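Local structure of ADP-ribosylating toxin CARDS (Mycoplasma pneumoniae, 4TLV) at residues N496-Q501 / D551-K556; G503-W508 / T570-E575; F524-S529 / R544-Y549; V557-S562 / N577-I582. The protein transfers the ADP-ribosyl group from NAD(+) to target proteins, acting as the main virulence factor of the bacterium and causing vacuolation in mammalian cells. All blocks are in the same frame, centred on the assembly; numbering follows the deposited sequence.

Contact 1: residues N496-Q501 / D551-K556; sequences NKLNKQ and DNQQLK
Q553 reaches across to the loop 496-501 and sets its carboxamide against that of N496, the two side chains crossing at about a right angle with their amide planes 54° apart. Both nitrogens serve one acceptor: Q553 NE2 donates to L498 O at 2.8 Å, tilted from the carbonyl plane, while N496 ND2 gives to the same L498 O at 2.8 Å, in that plane and on a lone pair. The 3.3 Å between N496 ND2 and Q553 NE2 is therefore two donors drawn together by a shared oxygen, not a bond. Q553 is bent at chi2 (91°), which folds the amide back toward D551, whose backbone N donates to Q553 OE1 at 2.9 Å, and the group is thus gripped at both ends. L498 packs its CD2 branch on the aliphatic part of Q553, 3.7 Å from CG. Further out, K500 lies across the D551 carboxylate; its CE is 3.4 Å from D551 OD2, and its NZ forms a long salt bridge to that oxygen at 3.6 Å. N496 OD1 is taken by S569 OG of strand 567-570, and N496 ND2 also has N523 OD1 as a partner. The loop linking strands 490-495 and 506-512 is thereby tied to the lead-in of strand 554-558 in the beta-trefoil domain D3, with L498 and Q553 resting on S569 and Y571 and Q553 also touching C548 of strand 543-548.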
# COMPACT_ATOMS: atom_id res chain seq x y z
N ASN A 496 19.39 18.35 -3.12
CA ASN A 496 20.64 18.29 -3.87
C ASN A 496 21.15 19.71 -4.10
O ASN A 496 20.36 20.59 -4.36
CB ASN A 496 20.42 17.61 -5.22
CG ASN A 496 21.59 17.82 -6.18
OD1 ASN A 496 22.68 17.14 -5.91
ND2 ASN A 496 21.50 18.58 -7.15
N LYS A 497 22.46 19.93 -3.99
CA LYS A 497 23.02 21.27 -4.26
C LYS A 497 23.92 21.27 -5.49
O LYS A 497 24.15 22.31 -6.12
CB LYS A 497 23.83 21.77 -3.05
CG LYS A 497 23.00 21.96 -1.80
CD LYS A 497 23.89 22.14 -0.57
CE LYS A 497 24.69 23.42 -0.64
NZ LYS A 497 25.21 23.81 0.71
N LEU A 498 24.41 20.08 -5.83
CA LEU A 498 25.34 19.91 -6.95
C LEU A 498 24.72 20.19 -8.32
O LEU A 498 23.63 19.71 -8.63
CB LEU A 498 25.91 18.48 -6.95
CG LEU A 498 26.85 18.10 -8.10
CD1 LEU A 498 28.18 18.85 -7.96
CD2 LEU A 498 27.09 16.59 -8.12
N ASN A 499 25.45 20.94 -9.14
CA ASN A 499 25.08 21.12 -10.54
C ASN A 499 26.31 21.33 -11.42
O ASN A 499 27.44 21.30 -10.92
CB ASN A 499 24.09 22.27 -10.71
CG ASN A 499 24.66 23.59 -10.23
OD1 ASN A 499 25.79 23.94 -10.55
ND2 ASN A 499 23.87 24.33 -9.45
N LYS A 500 26.09 21.52 -12.71
CA LYS A 500 27.19 21.62 -13.68
C LYS A 500 28.03 22.89 -13.53
O LYS A 500 29.05 23.04 -14.21
CB LYS A 500 26.67 21.47 -15.11
CG LYS A 500 26.58 20.03 -15.58
CD LYS A 500 25.72 19.87 -16.83
CE LYS A 500 24.26 20.22 -16.54
NZ LYS A 500 23.32 19.60 -17.51
N GLN A 501 27.61 23.78 -12.64
CA GLN A 501 28.34 25.02 -12.39
C GLN A 501 28.94 25.08 -10.98
O GLN A 501 29.38 26.13 -10.54
CB GLN A 501 27.45 26.24 -12.62
CG GLN A 501 26.97 26.40 -14.06
CD GLN A 501 25.77 25.52 -14.39
OE1 GLN A 501 24.83 25.42 -13.61
NE2 GLN A 501 25.81 24.90 -15.56
N ASP A 551 19.88 15.99 -12.50
CA ASP A 551 20.96 15.69 -13.44
C ASP A 551 21.65 14.38 -13.05
O ASP A 551 22.84 14.20 -13.30
CB ASP A 551 21.98 16.85 -13.49
CG ASP A 551 22.88 16.80 -14.73
OD1 ASP A 551 22.50 16.18 -15.74
OD2 ASP A 551 23.97 17.41 -14.68
N ASN A 552 20.89 13.48 -12.43
CA ASN A 552 21.41 12.18 -12.01
C ASN A 552 22.58 12.22 -11.04
O ASN A 552 23.40 11.30 -11.00
CB ASN A 552 21.73 11.30 -13.21
CG ASN A 552 20.50 10.90 -13.94
OD1 ASN A 552 19.46 10.69 -13.32
ND2 ASN A 552 20.58 10.81 -15.27
N GLN A 553 22.63 13.28 -10.24
CA GLN A 553 23.61 13.35 -9.16
C GLN A 553 23.36 12.22 -8.20
O GLN A 553 22.20 11.96 -7.84
CB GLN A 553 23.47 14.68 -8.41
CG GLN A 553 23.64 15.92 -9.28
CD GLN A 553 22.34 16.45 -9.88
OE1 GLN A 553 21.35 15.72 -10.05
NE2 GLN A 553 22.33 17.73 -10.20
N GLN A 554 24.43 11.55 -7.78
CA GLN A 554 24.32 10.34 -6.98
C GLN A 554 24.60 10.53 -5.49
O GLN A 554 25.63 11.08 -5.09
CB GLN A 554 25.22 9.22 -7.53
CG GLN A 554 24.96 7.88 -6.84
CD GLN A 554 25.78 6.73 -7.41
OE1 GLN A 554 26.49 6.90 -8.41
NE2 GLN A 554 25.67 5.56 -6.79
N LEU A 555 23.66 10.06 -4.68
CA LEU A 555 23.79 10.13 -3.23
C LEU A 555 24.84 9.13 -2.75
O LEU A 555 24.78 7.95 -3.08
CB LEU A 555 22.45 9.81 -2.56
CG LEU A 555 22.33 10.12 -1.07
CD1 LEU A 555 22.46 11.65 -0.86
CD2 LEU A 555 21.03 9.61 -0.50
N LYS A 556 25.80 9.61 -1.96
CA LYS A 556 26.78 8.74 -1.32
C LYS A 556 27.14 9.23 0.08
O LYS A 556 26.74 10.33 0.48
CB LYS A 556 28.06 8.64 -2.17
CG LYS A 556 27.83 8.14 -3.58
CD LYS A 556 29.17 7.77 -4.24
CE LYS A 556 29.04 7.67 -5.75
NZ LYS A 556 30.37 7.43 -6.38

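Contact 2: residues G503-W508 / T570-E575; sequences GYSWDW and TYDKVE
W506 and T570 form an antiparallel, non-hydrogen-bonded pair with CA atoms 4.1 Å apart, next to S505 O, which accepts the nearly straight bond from Y571 N at 2.9 Å. The same carbonyl oxygen takes a second donor from a different direction: T570 OG1 bonds to S505 O at 3.2 Å from above the carbonyl plane, whereas Y571 N comes in nearly along the C=O axis. With OG1 set opposite the backbone N (chi1 -179°), the T570 hydroxyl also accepts from D572 N at 2.9 Å. S505 adds a side-chain link, its OG donating to D572 OD2 at 2.9 Å from above the carboxylate plane. W506 meets T570 through its stem alone, CB to CB at 3.8 Å. Its indole then swings away, chi1 69° placing CG between the backbone N and carbonyl carbon, and W506 CZ3 ends 3.6 Å over the centre of one face of the W508 ring. Beyond T570, K556 NZ bonds to D572 O and forms a salt bridge with E575. The T570 hydroxyl accepting from the backbone two residues on is an ST turn; it follows the end of strand 567-570, and the same hydroxyl bonds to S505 O just before strand 506-512, in the beta-trefoil domain D3.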
# COMPACT_ATOMS: atom_id res chain seq x y z
N GLY A 503 31.64 23.84 -9.95
CA GLY A 503 33.08 23.94 -10.00
C GLY A 503 33.73 22.64 -9.59
O GLY A 503 34.85 22.33 -10.01
N TYR A 504 33.03 21.87 -8.76
CA TYR A 504 33.49 20.56 -8.33
C TYR A 504 32.57 19.46 -8.85
O TYR A 504 31.47 19.73 -9.36
CB TYR A 504 33.54 20.47 -6.80
CG TYR A 504 34.40 21.52 -6.14
CD1 TYR A 504 33.89 22.78 -5.87
CD2 TYR A 504 35.71 21.24 -5.78
CE1 TYR A 504 34.67 23.74 -5.26
CE2 TYR A 504 36.49 22.19 -5.17
CZ TYR A 504 35.97 23.44 -4.91
OH TYR A 504 36.75 24.40 -4.30
N SER A 505 33.02 18.22 -8.69
CA SER A 505 32.29 17.05 -9.16
C SER A 505 31.25 16.59 -8.13
O SER A 505 30.44 15.71 -8.41
CB SER A 505 33.28 15.91 -9.43
OG SER A 505 33.94 15.52 -8.24
N TRP A 506 31.30 17.18 -6.94
CA TRP A 506 30.44 16.79 -5.83
C TRP A 506 30.06 17.99 -4.98
O TRP A 506 30.67 19.06 -5.08
CB TRP A 506 31.16 15.76 -4.96
CG TRP A 506 32.32 16.33 -4.21
CD1 TRP A 506 33.58 16.55 -4.69
CD2 TRP A 506 32.33 16.76 -2.85
NE1 TRP A 506 34.38 17.09 -3.70
CE2 TRP A 506 33.63 17.23 -2.56
CE3 TRP A 506 31.36 16.80 -1.84
CZ2 TRP A 506 33.99 17.72 -1.31
CZ3 TRP A 506 31.71 17.30 -0.59
CH2 TRP A 506 33.02 17.75 -0.34
N ASP A 507 29.05 17.82 -4.13
CA ASP A 507 28.69 18.82 -3.13
C ASP A 507 27.84 18.14 -2.06
O ASP A 507 27.18 17.13 -2.33
CB ASP A 507 27.95 20.01 -3.77
CG ASP A 507 27.99 21.29 -2.92
OD1 ASP A 507 28.50 21.27 -1.78
OD2 ASP A 507 27.49 22.32 -3.40
N TRP A 508 27.91 18.65 -0.84
CA TRP A 508 27.10 18.14 0.25
C TRP A 508 25.62 18.19 -0.11
O TRP A 508 25.20 19.04 -0.91
CB TRP A 508 27.32 18.97 1.51
CG TRP A 508 28.75 19.04 1.95
CD1 TRP A 508 29.56 20.15 1.97
CD2 TRP A 508 29.55 17.96 2.45
NE1 TRP A 508 30.81 19.83 2.45
CE2 TRP A 508 30.83 18.49 2.75
CE3 TRP A 508 29.32 16.60 2.67
CZ2 TRP A 508 31.86 17.70 3.26
CZ3 TRP A 508 30.34 15.82 3.17
CH2 TRP A 508 31.60 16.37 3.46
N THR A 570 27.17 13.42 -6.12
CA THR A 570 28.32 13.48 -7.01
C THR A 570 28.03 13.05 -8.45
O THR A 570 27.10 12.28 -8.71
CB THR A 570 29.49 12.64 -6.45
OG1 THR A 570 30.62 12.73 -7.34
CG2 THR A 570 29.09 11.17 -6.29
N TYR A 571 28.82 13.56 -9.38
CA TYR A 571 28.79 13.09 -10.76
C TYR A 571 29.76 11.92 -10.99
O TYR A 571 29.75 11.31 -12.05
CB TYR A 571 29.12 14.22 -11.74
CG TYR A 571 28.06 15.28 -11.88
CD1 TYR A 571 26.79 14.96 -12.38
CD2 TYR A 571 28.32 16.60 -11.54
CE1 TYR A 571 25.82 15.94 -12.52
CE2 TYR A 571 27.35 17.57 -11.67
CZ TYR A 571 26.11 17.24 -12.16
OH TYR A 571 25.15 18.21 -12.30
N ASP A 572 30.61 11.63 -10.00
CA ASP A 572 31.62 10.58 -10.17
C ASP A 572 31.07 9.21 -9.82
O ASP A 572 30.71 8.95 -8.67
CB ASP A 572 32.84 10.87 -9.30
CG ASP A 572 33.60 12.10 -9.77
OD1 ASP A 572 33.54 12.42 -10.98
OD2 ASP A 572 34.27 12.74 -8.92
N LYS A 573 31.01 8.32 -10.81
CA LYS A 573 30.45 6.99 -10.59
C LYS A 573 31.32 6.17 -9.64
O LYS A 573 30.81 5.45 -8.78
CB LYS A 573 30.27 6.26 -11.92
CG LYS A 573 29.40 7.00 -12.93
CD LYS A 573 29.22 6.18 -14.21
CE LYS A 573 28.37 6.92 -15.23
NZ LYS A 573 28.17 6.11 -16.47
N VAL A 574 32.63 6.31 -9.78
CA VAL A 574 33.57 5.58 -8.94
C VAL A 574 34.47 6.53 -8.15
O VAL A 574 35.04 7.48 -8.70
CB VAL A 574 34.46 4.62 -9.77
CG1 VAL A 574 33.63 3.46 -10.31
CG2 VAL A 574 35.13 5.38 -10.91
N GLU A 575 34.58 6.27 -6.85
CA GLU A 575 35.42 7.06 -5.95
C GLU A 575 35.97 6.11 -4.89
O GLU A 575 35.54 4.96 -4.80
CB GLU A 575 34.61 8.17 -5.27
CG GLU A 575 33.95 9.17 -6.22
CD GLU A 575 32.93 10.06 -5.52
OE1 GLU A 575 31.92 9.52 -5.02
OE2 GLU A 575 33.14 11.29 -5.46

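Contact 3: residues F524-S529 / R544-Y549; sequences FKWYFS and RHIRCY
Y527 and R547 are joined by two main-chain hydrogen bonds, Y527 N to R547 O at 2.9 Å and R547 N to Y527 O at 3.0 Å, and S529 and H545 make the same kind of antiparallel pair. Y549 N to K525 O, at 2.9 Å, carries the pattern past the strand end. Between these, the non-hydrogen-bonded pairs W526-C548 and F528-I546 bring CA-H groups against carbonyl oxygens.

Apolar packing fills the face with W526, F528, I546 and C548. C548 CB sits over one face of the W526 six-membered ring, 3.9 Å from its centroid, and the sulfur lies above that face at a distance, 4.6 Å from SG to the centroid. I546 and F528 run side by side, CD1 of I546 meeting CE2 of F528 at 3.7 Å.

Aromatic contacts mark the other face and the end of the pair. Y527 turns its edge toward the face of Y549 in an offset edge-to-face pair, planes at 79°, and K525 CB covers a face of Y549 in a CH-pi contact. With CG between the backbone N and carbonyl carbon (chi1 65°), the Y527 ring crosses the R547 side chain at a slant, its OH 3.4 Å from R547 CD.

Among the polar ends, R547 and H545 both engage D531, Y527 OH bonds to N552, and S529 OG bonds to D101. Consecutive strands 526-529, outermost in the sheet, and 543-548 are an antiparallel pair (151°) of the D3 beta-trefoil; 543-548 goes on to strand 578-583, I546 also bonds by its backbone to L555 of strand 554-558, and helix 92-104 of the mART domain packs on Y527 and Y549.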
# COMPACT_ATOMS: atom_id res chain seq x y z
N PHE A 524 14.82 18.41 -5.32
CA PHE A 524 14.24 17.73 -4.16
C PHE A 524 13.70 16.35 -4.56
O PHE A 524 13.13 15.65 -3.71
CB PHE A 524 13.08 18.54 -3.57
CG PHE A 524 13.51 19.74 -2.75
CD1 PHE A 524 13.85 19.61 -1.42
CD2 PHE A 524 13.50 21.01 -3.31
CE1 PHE A 524 14.23 20.71 -0.66
CE2 PHE A 524 13.88 22.12 -2.57
CZ PHE A 524 14.24 21.97 -1.24
N LYS A 525 13.85 15.99 -5.83
CA LYS A 525 13.35 14.70 -6.34
C LYS A 525 14.43 13.63 -6.50
O LYS A 525 15.48 13.88 -7.09
CB LYS A 525 12.60 14.91 -7.67
CG LYS A 525 11.44 15.88 -7.55
CD LYS A 525 10.54 15.83 -8.75
CE LYS A 525 9.29 16.67 -8.52
NZ LYS A 525 8.47 16.70 -9.75
N TRP A 526 14.14 12.42 -6.00
CA TRP A 526 15.10 11.32 -5.99
C TRP A 526 14.46 10.03 -6.49
O TRP A 526 13.24 9.86 -6.41
CB TRP A 526 15.64 11.11 -4.58
CG TRP A 526 16.24 12.33 -4.01
CD1 TRP A 526 15.59 13.34 -3.36
CD2 TRP A 526 17.62 12.70 -4.05
NE1 TRP A 526 16.48 14.32 -3.00
CE2 TRP A 526 17.74 13.95 -3.40
CE3 TRP A 526 18.77 12.10 -4.57
CZ2 TRP A 526 18.96 14.61 -3.25
CZ3 TRP A 526 20.00 12.75 -4.41
CH2 TRP A 526 20.08 13.99 -3.77
N TYR A 527 15.28 9.11 -6.99
CA TYR A 527 14.79 7.79 -7.37
C TYR A 527 15.81 6.72 -7.02
O TYR A 527 17.00 7.01 -6.82
CB TYR A 527 14.42 7.74 -8.86
CG TYR A 527 15.61 7.92 -9.78
CD1 TYR A 527 16.09 9.20 -10.08
CD2 TYR A 527 16.25 6.83 -10.35
CE1 TYR A 527 17.19 9.36 -10.93
CE2 TYR A 527 17.34 6.98 -11.20
CZ TYR A 527 17.80 8.25 -11.48
OH TYR A 527 18.89 8.40 -12.33
N PHE A 528 15.34 5.48 -6.92
CA PHE A 528 16.18 4.36 -6.51
C PHE A 528 16.60 3.54 -7.72
O PHE A 528 15.84 3.43 -8.70
CB PHE A 528 15.42 3.47 -5.51
CG PHE A 528 14.99 4.20 -4.26
CD1 PHE A 528 13.85 4.99 -4.26
CD2 PHE A 528 15.74 4.10 -3.10
CE1 PHE A 528 13.46 5.68 -3.12
CE2 PHE A 528 15.37 4.78 -1.94
CZ PHE A 528 14.22 5.57 -1.95
N SER A 529 17.81 2.97 -7.66
CA SER A 529 18.38 2.18 -8.76
C SER A 529 18.96 0.88 -8.25
O SER A 529 19.69 0.88 -7.27
CB SER A 529 19.52 2.94 -9.46
OG SER A 529 19.10 4.19 -9.94
N ARG A 544 20.32 -0.06 -2.38
CA ARG A 544 20.05 0.59 -3.66
C ARG A 544 21.01 1.76 -3.85
O ARG A 544 21.53 2.31 -2.87
CB ARG A 544 18.62 1.16 -3.70
CG ARG A 544 17.50 0.13 -3.56
CD ARG A 544 17.39 -0.76 -4.82
NE ARG A 544 16.19 -1.60 -4.73
CZ ARG A 544 16.10 -2.71 -4.00
NH1 ARG A 544 17.14 -3.15 -3.30
NH2 ARG A 544 14.97 -3.40 -3.99
N HIS A 545 21.22 2.15 -5.10
CA HIS A 545 21.78 3.46 -5.39
C HIS A 545 20.63 4.48 -5.42
O HIS A 545 19.50 4.14 -5.74
CB HIS A 545 22.52 3.45 -6.74
CG HIS A 545 23.75 2.60 -6.73
ND1 HIS A 545 24.24 1.98 -7.86
CD2 HIS A 545 24.57 2.23 -5.72
CE1 HIS A 545 25.32 1.28 -7.55
NE2 HIS A 545 25.54 1.42 -6.26
N ILE A 546 20.94 5.73 -5.07
CA ILE A 546 19.93 6.79 -5.07
C ILE A 546 20.45 7.97 -5.89
O ILE A 546 21.57 8.42 -5.68
CB ILE A 546 19.56 7.23 -3.63
CG1 ILE A 546 18.98 6.04 -2.85
CG2 ILE A 546 18.56 8.40 -3.66
CD1 ILE A 546 18.68 6.32 -1.39
N ARG A 547 19.65 8.43 -6.84
CA ARG A 547 20.05 9.53 -7.71
C ARG A 547 18.99 10.62 -7.75
O ARG A 547 17.80 10.36 -7.55
CB ARG A 547 20.29 9.03 -9.14
CG ARG A 547 21.51 8.13 -9.27
CD ARG A 547 21.78 7.71 -10.71
NE ARG A 547 23.03 6.96 -10.80
CZ ARG A 547 23.14 5.65 -10.59
NH1 ARG A 547 22.07 4.93 -10.27
NH2 ARG A 547 24.32 5.06 -10.70
N CYS A 548 19.42 11.85 -8.02
CA CYS A 548 18.52 12.99 -8.09
C CYS A 548 17.98 13.15 -9.52
O CYS A 548 18.73 12.98 -10.49
CB CYS A 548 19.29 14.24 -7.63
SG CYS A 548 18.40 15.78 -7.78
N TYR A 549 16.70 13.46 -9.65
CA TYR A 549 16.12 13.68 -10.98
C TYR A 549 16.84 14.77 -11.78
O TYR A 549 16.92 14.69 -13.01
CB TYR A 549 14.67 14.17 -10.88
CG TYR A 549 13.56 13.13 -10.71
CD1 TYR A 549 13.60 12.18 -9.69
CD2 TYR A 549 12.43 13.19 -11.51
CE1 TYR A 549 12.54 11.27 -9.52
CE2 TYR A 549 11.38 12.29 -11.34
CZ TYR A 549 11.45 11.33 -10.34
OH TYR A 549 10.38 10.47 -10.17

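Contact 4: residues V557-S562 / N577-I582; sequences VIISGS and NVEDKI
V557 and E579 pair across a short antiparallel bridge between strands 554-558 and 578-583 of the D3 beta-trefoil. Their backbones exchange two hydrogen bonds, V557 N to E579 O at 3.0 Å and E579 N to V557 O at 2.8 Å; I558 and V578 follow as a non-hydrogen-bonded pair. Beyond I558 the strand gives way to a loop, though I559 N still donates to N577 O at 3.0 Å, so three main-chain bonds join the two segments.

From here N577 takes over the pairing with its side chain. Its CG lies anti to the backbone N, chi1 -178°, which carries the carboxamide across to S560. There N577 ND2 gives a hydrogen bond to S560 O at 3.2 Å, with that oxygen in the amide plane. S560 OG lies 2.5 Å from N577 OD1, shorter than usual and doubtful in detail.

In the D3 trefoil the two strands are sheet neighbours, although strand 567-570 comes between them in sequence; its Y568 packs against both I558 and V578 while W567 touches V557 and I582. I559 points toward the other chain segment and lies along the backbone of 578-579: its CD1 is 3.6 Å from V578 O, and its CG1 is 3.9 Å from E579 CB. W450 of strand 448-450 touches both I559 and E579. The bend in E579, chi2 53°, curls the carboxylate back toward its own chain, where OE2 accepts from K581 N at 2.9 Å through its anti lone pair. K581 in turn makes a cation-pi contact with F543.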
# COMPACT_ATOMS: atom_id res chain seq x y z
N VAL A 557 27.91 8.42 0.81
CA VAL A 557 28.35 8.77 2.15
C VAL A 557 29.86 8.52 2.31
O VAL A 557 30.39 7.51 1.85
CB VAL A 557 27.65 7.93 3.23
CG1 VAL A 557 27.99 8.45 4.60
CG2 VAL A 557 26.15 7.96 3.05
N ILE A 558 30.55 9.45 2.96
CA ILE A 558 31.98 9.29 3.22
C ILE A 558 32.20 8.26 4.31
O ILE A 558 31.54 8.28 5.34
CB ILE A 558 32.64 10.64 3.60
CG1 ILE A 558 32.48 11.63 2.44
CG2 ILE A 558 34.13 10.42 3.93
CD1 ILE A 558 32.92 13.06 2.76
N ILE A 559 33.13 7.33 4.08
CA ILE A 559 33.30 6.21 4.99
C ILE A 559 34.22 6.48 6.18
O ILE A 559 33.94 6.05 7.31
CB ILE A 559 33.81 4.94 4.25
CG1 ILE A 559 32.72 4.39 3.34
CG2 ILE A 559 34.23 3.90 5.24
CD1 ILE A 559 33.13 3.09 2.61
N SER A 560 35.32 7.18 5.95
CA SER A 560 36.30 7.35 7.01
C SER A 560 36.97 8.71 6.91
O SER A 560 36.74 9.46 5.96
CB SER A 560 37.34 6.24 6.97
OG SER A 560 38.15 6.38 5.82
N GLY A 561 37.80 9.04 7.89
CA GLY A 561 38.45 10.34 7.93
C GLY A 561 37.65 11.35 8.73
O GLY A 561 36.64 11.01 9.37
N SER A 562 38.08 12.61 8.70
CA SER A 562 37.48 13.66 9.52
C SER A 562 36.04 13.98 9.11
O SER A 562 35.26 14.49 9.92
CB SER A 562 38.34 14.92 9.49
OG SER A 562 38.37 15.49 8.18
N ASN A 577 37.09 5.40 -0.63
CA ASN A 577 36.71 5.78 0.72
C ASN A 577 35.27 6.28 0.80
O ASN A 577 34.93 7.11 1.65
CB ASN A 577 37.65 6.88 1.25
CG ASN A 577 37.33 7.29 2.67
OD1 ASN A 577 37.11 6.44 3.53
ND2 ASN A 577 37.30 8.60 2.92
N VAL A 578 34.42 5.82 -0.12
CA VAL A 578 33.01 6.21 -0.05
C VAL A 578 32.08 5.02 -0.21
O VAL A 578 32.44 3.99 -0.78
CB VAL A 578 32.65 7.29 -1.08
CG1 VAL A 578 33.54 8.52 -0.89
CG2 VAL A 578 32.73 6.75 -2.49
N GLU A 579 30.87 5.17 0.31
CA GLU A 579 29.87 4.12 0.24
C GLU A 579 28.77 4.62 -0.67
O GLU A 579 28.19 5.67 -0.41
CB GLU A 579 29.30 3.85 1.63
CG GLU A 579 28.26 2.72 1.65
CD GLU A 579 28.80 1.44 1.02
OE1 GLU A 579 29.61 0.75 1.67
OE2 GLU A 579 28.44 1.14 -0.14
N ASP A 580 28.49 3.90 -1.75
CA ASP A 580 27.36 4.28 -2.59
C ASP A 580 26.14 3.37 -2.41
O ASP A 580 25.08 3.63 -2.97
CB ASP A 580 27.76 4.40 -4.07
CG ASP A 580 28.16 3.09 -4.71
OD1 ASP A 580 28.14 2.03 -4.04
OD2 ASP A 580 28.51 3.13 -5.91
N LYS A 581 26.29 2.34 -1.59
CA LYS A 581 25.15 1.48 -1.30
C LYS A 581 24.38 2.04 -0.11
O LYS A 581 24.92 2.13 0.99
CB LYS A 581 25.61 0.05 -1.02
CG LYS A 581 26.29 -0.61 -2.22
CD LYS A 581 26.72 -2.03 -1.88
CE LYS A 581 27.90 -2.02 -0.93
NZ LYS A 581 27.55 -2.69 0.35
N ILE A 582 23.13 2.42 -0.35
CA ILE A 582 22.27 2.94 0.71
C ILE A 582 21.31 1.83 1.16
O ILE A 582 20.71 1.15 0.33
CB ILE A 582 21.45 4.17 0.22
CG1 ILE A 582 22.34 5.18 -0.53
CG2 ILE A 582 20.67 4.82 1.40
CD1 ILE A 582 23.56 5.69 0.31

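All four contacts reach the same antiparallel sheet of the D3 beta-trefoil domain. Contacts 1 and 2 are closest, centres about 7 Å apart, and contacts 3 and 4 farthest at about 17 Å. Strand 554-558 serves contacts 1 and 4, while strands 543-548 of contact 3 and 578-583 of contact 4 are neighbours. Along the chain, 524-529/544-549 is nested inside the spans closed by contacts 1 and 2; contact 1 closes before contact 4 opens, and contact 2 interleaves with both. Two longer closures, contacts 1 and 2, are thus combined with two shorter ones, running from strands beside the mART domain at contact 3 to the surface contact 2 and the partly buried contact 4.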